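Local coordinates for BtGH115A (Bacteroides thetaiotaomicron, PDB 5BY3), which is a family GH115 glycoside hydrolase, a 4-O-methyl-alpha-glucuronidase with specificity for decorated arabinogalactans, at residues P158-R163 with D449-L454; D360-W365 with Q427-L432. One frame throughout, in Å; residues are numbered along the deposited sequence.

Interaction 1 (P158-R163 with D449-L454)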
loop_
_atom_site.group_PDB
_atom_site.type_symbol
_atom_site.label_atom_id
_atom_site.label_comp_id
_atom_site.label_asym_id
_atom_site.label_seq_id
_atom_site.Cartn_x
_atom_site.Cartn_y
_atom_site.Cartn_z
ATOM N N PRO A 158 8.406 16.670 4.276
ATOM C CA PRO A 158 7.326 15.723 3.957
ATOM C C PRO A 158 5.923 16.345 3.791
ATOM O O PRO A 158 5.519 17.231 4.581
ATOM C CB PRO A 158 7.352 14.750 5.160
ATOM C CG PRO A 158 7.851 15.592 6.268
ATOM C CD PRO A 158 8.891 16.489 5.658
ATOM N N SER A 159 5.194 15.854 2.782
ATOM C CA SER A 159 3.769 16.101 2.614
ATOM C C SER A 159 2.954 15.459 3.763
ATOM O O SER A 159 2.006 16.054 4.263
ATOM C CB SER A 159 3.297 15.525 1.293
ATOM O OG SER A 159 3.710 16.309 0.184
ATOM N N VAL A 160 3.334 14.252 4.190
ATOM C CA VAL A 160 2.628 13.550 5.280
ATOM C C VAL A 160 3.557 13.407 6.483
ATOM O O VAL A 160 4.760 13.080 6.321
ATOM C CB VAL A 160 2.003 12.222 4.780
ATOM C CG1 VAL A 160 1.351 11.399 5.906
ATOM C CG2 VAL A 160 0.979 12.515 3.673
ATOM N N GLU A 161 3.016 13.696 7.676
ATOM C CA GLU A 161 3.848 13.816 8.897
ATOM C C GLU A 161 4.340 12.461 9.457
ATOM O O GLU A 161 5.521 12.330 9.844
ATOM C CB GLU A 161 3.179 14.671 10.000
ATOM C CG GLU A 161 4.222 15.316 10.915
ATOM C CD GLU A 161 3.709 15.982 12.192
ATOM O OE1 GLU A 161 2.486 16.049 12.424
ATOM O OE2 GLU A 161 4.563 16.455 12.981
ATOM N N TYR A 162 3.446 11.475 9.474
ATOM C CA TYR A 162 3.824 10.121 9.850
ATOM C C TYR A 162 3.518 9.136 8.718
ATOM O O TYR A 162 2.381 9.068 8.214
ATOM C CB TYR A 162 3.121 9.694 11.136
ATOM C CG TYR A 162 3.631 10.455 12.318
ATOM C CD1 TYR A 162 4.769 10.022 13.000
ATOM C CD2 TYR A 162 3.017 11.644 12.732
ATOM C CE1 TYR A 162 5.258 10.721 14.098
ATOM C CE2 TYR A 162 3.502 12.356 13.818
ATOM C CZ TYR A 162 4.616 11.878 14.497
ATOM O OH TYR A 162 5.103 12.557 15.565
ATOM N N ARG A 163 4.537 8.375 8.308
ATOM C CA ARG A 163 4.330 7.445 7.209
ATOM C C ARG A 163 5.064 6.173 7.475
ATOM O O ARG A 163 6.192 6.141 7.955
ATOM C CB ARG A 163 4.663 8.083 5.855
ATOM C CG ARG A 163 5.967 8.810 5.874
ATOM C CD ARG A 163 6.055 10.199 5.240
ATOM N NE ARG A 163 7.474 10.474 5.503
ATOM C CZ ARG A 163 7.949 11.105 6.584
ATOM N NH1 ARG A 163 7.121 11.690 7.470
ATOM N NH2 ARG A 163 9.262 11.206 6.748
ATOM N N ASP A 449 6.618 7.618 -1.690
ATOM C CA ASP A 449 6.821 8.824 -2.518
ATOM C C ASP A 449 5.664 9.804 -2.389
ATOM O O ASP A 449 5.897 11.010 -2.267
ATOM C CB ASP A 449 7.024 8.493 -4.010
ATOM C CG ASP A 449 8.423 7.927 -4.321
ATOM O OD1 ASP A 449 9.323 8.039 -3.469
ATOM O OD2 ASP A 449 8.621 7.353 -5.417
HETATM N N MSE A 450 4.428 9.278 -2.420
HETATM C CA MSE A 450 3.229 10.104 -2.298
HETATM C C MSE A 450 3.296 10.861 -1.004
HETATM O O MSE A 450 3.187 12.079 -1.001
HETATM C CB MSE A 450 1.969 9.283 -2.469
HETATM C CG MSE A 450 1.737 9.218 -3.969
HETATM SE SE MSE A 450 0.257 7.997 -4.366
HETATM C CE MSE A 450 -1.032 9.493 -4.256
ATOM N N ALA A 451 3.603 10.137 0.061
ATOM C CA ALA A 451 3.588 10.622 1.434
ATOM C C ALA A 451 4.740 11.565 1.684
ATOM O O ALA A 451 4.643 12.444 2.546
ATOM C CB ALA A 451 3.634 9.449 2.413
ATOM N N TRP A 452 5.822 11.390 0.927
ATOM C CA TRP A 452 6.986 12.245 1.093
ATOM C C TRP A 452 6.870 13.544 0.303
ATOM O O TRP A 452 7.230 14.612 0.824
ATOM C CB TRP A 452 8.296 11.518 0.795
ATOM C CG TRP A 452 9.489 12.476 0.854
ATOM C CD1 TRP A 452 10.110 13.051 -0.200
ATOM C CD2 TRP A 452 10.136 12.992 2.028
ATOM N NE1 TRP A 452 11.126 13.855 0.227
ATOM C CE2 TRP A 452 11.160 13.854 1.591
ATOM C CE3 TRP A 452 9.937 12.817 3.409
ATOM C CZ2 TRP A 452 11.987 14.571 2.478
ATOM C CZ3 TRP A 452 10.786 13.509 4.307
ATOM C CH2 TRP A 452 11.784 14.382 3.829
ATOM N N ASN A 453 6.404 13.455 -0.949
ATOM C CA ASN A 453 6.244 14.617 -1.824
ATOM C C ASN A 453 5.173 14.342 -2.838
ATOM O O ASN A 453 5.464 13.865 -3.934
ATOM C CB ASN A 453 7.552 14.971 -2.531
ATOM C CG ASN A 453 7.519 16.345 -3.219
ATOM O OD1 ASN A 453 6.448 16.919 -3.520
ATOM N ND2 ASN A 453 8.707 16.888 -3.462
ATOM N N LEU A 454 3.928 14.644 -2.467
ATOM C CA LEU A 454 2.758 14.492 -3.355
ATOM C C LEU A 454 2.833 15.300 -4.704
ATOM O O LEU A 454 2.441 14.776 -5.784
ATOM C CB LEU A 454 1.467 14.822 -2.575
ATOM C CG LEU A 454 0.192 13.992 -2.783
ATOM C CD1 LEU A 454 -1.009 14.834 -2.463
ATOM C CD2 LEU A 454 -0.020 13.405 -4.171
HETATM O O HOH W 1 3.952 17.733 -2.183
#

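Interaction 2 (D360-W365 with Q427-L432)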
loop_
_atom_site.group_PDB
_atom_site.type_symbol
_atom_site.label_atom_id
_atom_site.label_comp_id
_atom_site.label_asym_id
_atom_site.label_seq_id
_atom_site.Cartn_x
_atom_site.Cartn_y
_atom_site.Cartn_z
ATOM N N ASP A 360 -6.881 16.444 20.223
ATOM C CA ASP A 360 -5.478 16.225 19.911
ATOM C C ASP A 360 -5.219 14.833 19.284
ATOM O O ASP A 360 -4.220 14.645 18.595
ATOM C CB ASP A 360 -4.610 16.434 21.154
ATOM C CG ASP A 360 -4.991 15.508 22.316
ATOM O OD1 ASP A 360 -6.080 15.704 22.901
ATOM O OD2 ASP A 360 -4.190 14.597 22.652
ATOM N N VAL A 361 -6.128 13.884 19.520
ATOM C CA VAL A 361 -5.985 12.514 19.018
ATOM C C VAL A 361 -6.209 12.440 17.502
ATOM O O VAL A 361 -7.250 12.889 16.972
ATOM C CB VAL A 361 -6.853 11.495 19.800
ATOM C CG1 VAL A 361 -6.641 10.071 19.287
ATOM C CG2 VAL A 361 -6.548 11.569 21.289
ATOM N N THR A 362 -5.189 11.930 16.807
ATOM C CA THR A 362 -5.297 11.714 15.350
ATOM C C THR A 362 -6.408 10.720 15.068
ATOM O O THR A 362 -6.452 9.652 15.697
ATOM C CB THR A 362 -3.970 11.178 14.762
ATOM O OG1 THR A 362 -2.867 11.917 15.317
ATOM C CG2 THR A 362 -3.970 11.265 13.223
ATOM N N LEU A 363 -7.319 11.073 14.160
ATOM C CA LEU A 363 -8.368 10.120 13.750
ATOM C C LEU A 363 -7.910 9.331 12.500
ATOM O O LEU A 363 -7.646 9.921 11.440
ATOM C CB LEU A 363 -9.684 10.834 13.464
ATOM C CG LEU A 363 -10.426 11.621 14.565
ATOM C CD1 LEU A 363 -11.665 12.250 13.969
ATOM C CD2 LEU A 363 -10.825 10.775 15.772
HETATM N N MSE A 364 -7.832 8.010 12.604
HETATM C CA MSE A 364 -7.320 7.242 11.461
HETATM C C MSE A 364 -8.371 6.505 10.654
HETATM O O MSE A 364 -8.863 5.445 11.033
HETATM C CB MSE A 364 -6.160 6.331 11.834
HETATM C CG MSE A 364 -5.336 6.084 10.575
HETATM SE SE MSE A 364 -4.051 4.683 11.031
HETATM C CE MSE A 364 -2.620 5.991 10.859
ATOM N N TRP A 365 -8.675 7.042 9.489
ATOM C CA TRP A 365 -9.631 6.389 8.605
ATOM C C TRP A 365 -9.039 5.141 7.940
ATOM O O TRP A 365 -7.809 4.964 7.874
ATOM C CB TRP A 365 -10.197 7.416 7.624
ATOM C CG TRP A 365 -10.582 8.671 8.368
ATOM C CD1 TRP A 365 -10.018 9.918 8.252
ATOM C CD2 TRP A 365 -11.574 8.773 9.402
ATOM N NE1 TRP A 365 -10.618 10.799 9.124
ATOM C CE2 TRP A 365 -11.578 10.125 9.843
ATOM C CE3 TRP A 365 -12.469 7.863 9.986
ATOM C CZ2 TRP A 365 -12.449 10.583 10.837
ATOM C CZ3 TRP A 365 -13.337 8.325 10.983
ATOM C CH2 TRP A 365 -13.314 9.660 11.396
ATOM N N GLN A 427 -3.801 14.131 6.167
ATOM C CA GLN A 427 -2.422 14.611 5.977
ATOM C C GLN A 427 -1.475 14.351 7.151
ATOM O O GLN A 427 -0.288 14.735 7.133
ATOM C CB GLN A 427 -2.410 16.109 5.678
ATOM C CG GLN A 427 -3.308 16.576 4.542
ATOM C CD GLN A 427 -3.064 18.033 4.139
ATOM O OE1 GLN A 427 -2.234 18.746 4.720
ATOM N NE2 GLN A 427 -3.788 18.475 3.131
ATOM N N LYS A 428 -1.983 13.722 8.189
ATOM C CA LYS A 428 -1.172 13.574 9.370
ATOM C C LYS A 428 -0.377 12.248 9.333
ATOM O O LYS A 428 0.823 12.211 9.669
ATOM C CB LYS A 428 -2.079 13.691 10.617
ATOM C CG LYS A 428 -1.376 13.694 11.957
ATOM C CD LYS A 428 -0.665 15.005 12.260
ATOM C CE LYS A 428 -0.257 14.986 13.728
ATOM N NZ LYS A 428 -0.093 16.361 14.289
HETATM N N MSE A 429 -1.042 11.177 8.912
HETATM C CA MSE A 429 -0.555 9.848 9.171
HETATM C C MSE A 429 -1.067 8.889 8.129
HETATM O O MSE A 429 -2.286 8.691 7.979
HETATM C CB MSE A 429 -1.037 9.453 10.567
HETATM C CG MSE A 429 -0.160 8.457 11.307
HETATM SE SE MSE A 429 -0.826 8.060 13.131
HETATM C CE MSE A 429 -0.448 9.849 13.902
ATOM N N TRP A 430 -0.121 8.285 7.403
ATOM C CA TRP A 430 -0.411 7.245 6.409
ATOM C C TRP A 430 0.323 5.961 6.779
ATOM O O TRP A 430 1.531 5.959 7.085
ATOM C CB TRP A 430 0.071 7.690 5.050
ATOM C CG TRP A 430 -0.712 8.749 4.343
ATOM C CD1 TRP A 430 -1.726 9.538 4.834
ATOM C CD2 TRP A 430 -0.506 9.160 2.995
ATOM N NE1 TRP A 430 -2.188 10.384 3.855
ATOM C CE2 TRP A 430 -1.461 10.175 2.714
ATOM C CE3 TRP A 430 0.373 8.742 1.979
ATOM C CZ2 TRP A 430 -1.549 10.794 1.466
ATOM C CZ3 TRP A 430 0.286 9.351 0.737
ATOM C CH2 TRP A 430 -0.666 10.374 0.488
ATOM N N ILE A 431 -0.421 4.874 6.754
ATOM C CA ILE A 431 0.076 3.591 7.176
ATOM C C ILE A 431 -0.410 2.551 6.202
ATOM O O ILE A 431 -1.657 2.371 5.975
ATOM C CB ILE A 431 -0.389 3.188 8.599
ATOM C CG1 ILE A 431 0.111 4.156 9.679
ATOM C CG2 ILE A 431 0.024 1.734 8.882
ATOM C CD1 ILE A 431 1.614 4.177 9.973
ATOM N N LEU A 432 0.584 1.843 5.645
ATOM C CA LEU A 432 0.346 0.833 4.623
ATOM C C LEU A 432 0.457 -0.596 5.160
ATOM O O LEU A 432 1.500 -0.987 5.711
ATOM C CB LEU A 432 1.331 1.063 3.484
ATOM C CG LEU A 432 1.268 0.252 2.178
ATOM C CD1 LEU A 432 -0.079 0.356 1.485
ATOM C CD2 LEU A 432 2.372 0.782 1.298
#

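Interaction 1 (P158-R163 with D449-L454)
P158 lies over one face of the W452 indole, displaced toward the rim of the six-membered ring, with its CB 3.7 Å from W452 CE3. W452 sets off away from the loop, and with CG anti to the backbone N (chi1 175°) its ring comes back under the proline. R163 reaches the same ring at its edge: NE lies near the indole plane and NH2 comes to 3.7 Å from W452 CZ3, while the guanidinium and ring planes stand 51° apart. P158 CB also rests over one face of that guanidinium, so the proline touches both flat groups. Y118 meets the indole edge-to-face, and R207 forms a cation-pi pair with it.

Along its length R163 packs on the helix end, its CD 3.8 Å from A451 CB. Its NH1 turns back to V160 O in a bent bond of 3.0 Å and also bonds to OE1 of Q94. With R163 cut back to an alanine, the edge of W452 would probably lose the NE and NH2 beside it, and V160 O and Q94 OE1 would be left without the NH1 donor.

Two backbone bonds hold the loop to the last turn of the helix. V160 N meets A451 O at 2.8 Å, in the carbonyl plane, whereas S159 N approaches W452 O from above its carbonyl plane at 3.1 Å. Water 1 bridges S159 OG and OD1 of N453, the N-cap residue whose side chain also caps K456 N at the start of the next helix.

N-H groups of the loop just before strand 162-166 thus fill acceptors at the C-terminal end of helix 441-452: the helix that follows the eighth strand of the TIM barrel, docked on the lead-in to its first.

Interaction 2 (D360-W365 with Q427-L432)
This is a buried side-chain contact without a hydrogen bond across it, made between two strands that are not partners in the sheet: 362-366 and 429-433 are separated by strand 388-393. The short segments pass 8.4 Å apart at their axes, running the same way at an angle of 37°, and the gap is closed by residues that point at each other.

The methyl end of M364 makes one half of the contact. This selenomethionine runs out extended and bends only at its last torsion (chi3 -112°), which turns CE onto the other strand. There CE meets two residues at once, M429 CG at 3.5 Å and I431 CG1 at the same separation of 3.5 Å. M364 crosses each of them at about a right angle, and CE also lies 3.6 Å from M429 SE.

Strands six and eight of the parallel eight-stranded TIM barrel meet in this way through inward-facing side chains, and Y391, from the seventh strand between them, touches both M364 and I431. V340 of strand 339-341 adds to the same core by packing on M364 and M429.

Toward the start of the strands T362 takes over. The terminal CE of M429, likewise selenomethionine, sits 3.5 Å from T362 OG1 and 3.9 Å from T362 CG2, while the hydroxyl has its polar partners in the carbonyls of G386 and Q339. T362 CG2 also touches the aliphatic part of K428, at CG, 3.8 Å away; the ammonium group (NZ) of that lysine reaches a salt bridge with E161.

From the N terminus, the chain first lays down 158-163, the entry to the first barrel strand, then passes through 360-365 and 427-432 before reaching 449-454. Interaction 1 therefore closes a loop of nearly 300 residues, and interaction 2, spanning about 60, is nested wholly inside it. Strand 429-433 joins the two: it is the sheet neighbour of strand 162-166, with probable backbone hydrogen bonds Y162 N to K428 O and W430 N to Y162 O. Its W430 packs on A451 while its M429 and I431 face the interior. On the outer side of the barrel, interaction 1 ties the end of helix 441-452 to the lead-in of strand 162-166; interaction 2 is part of the packing inside it.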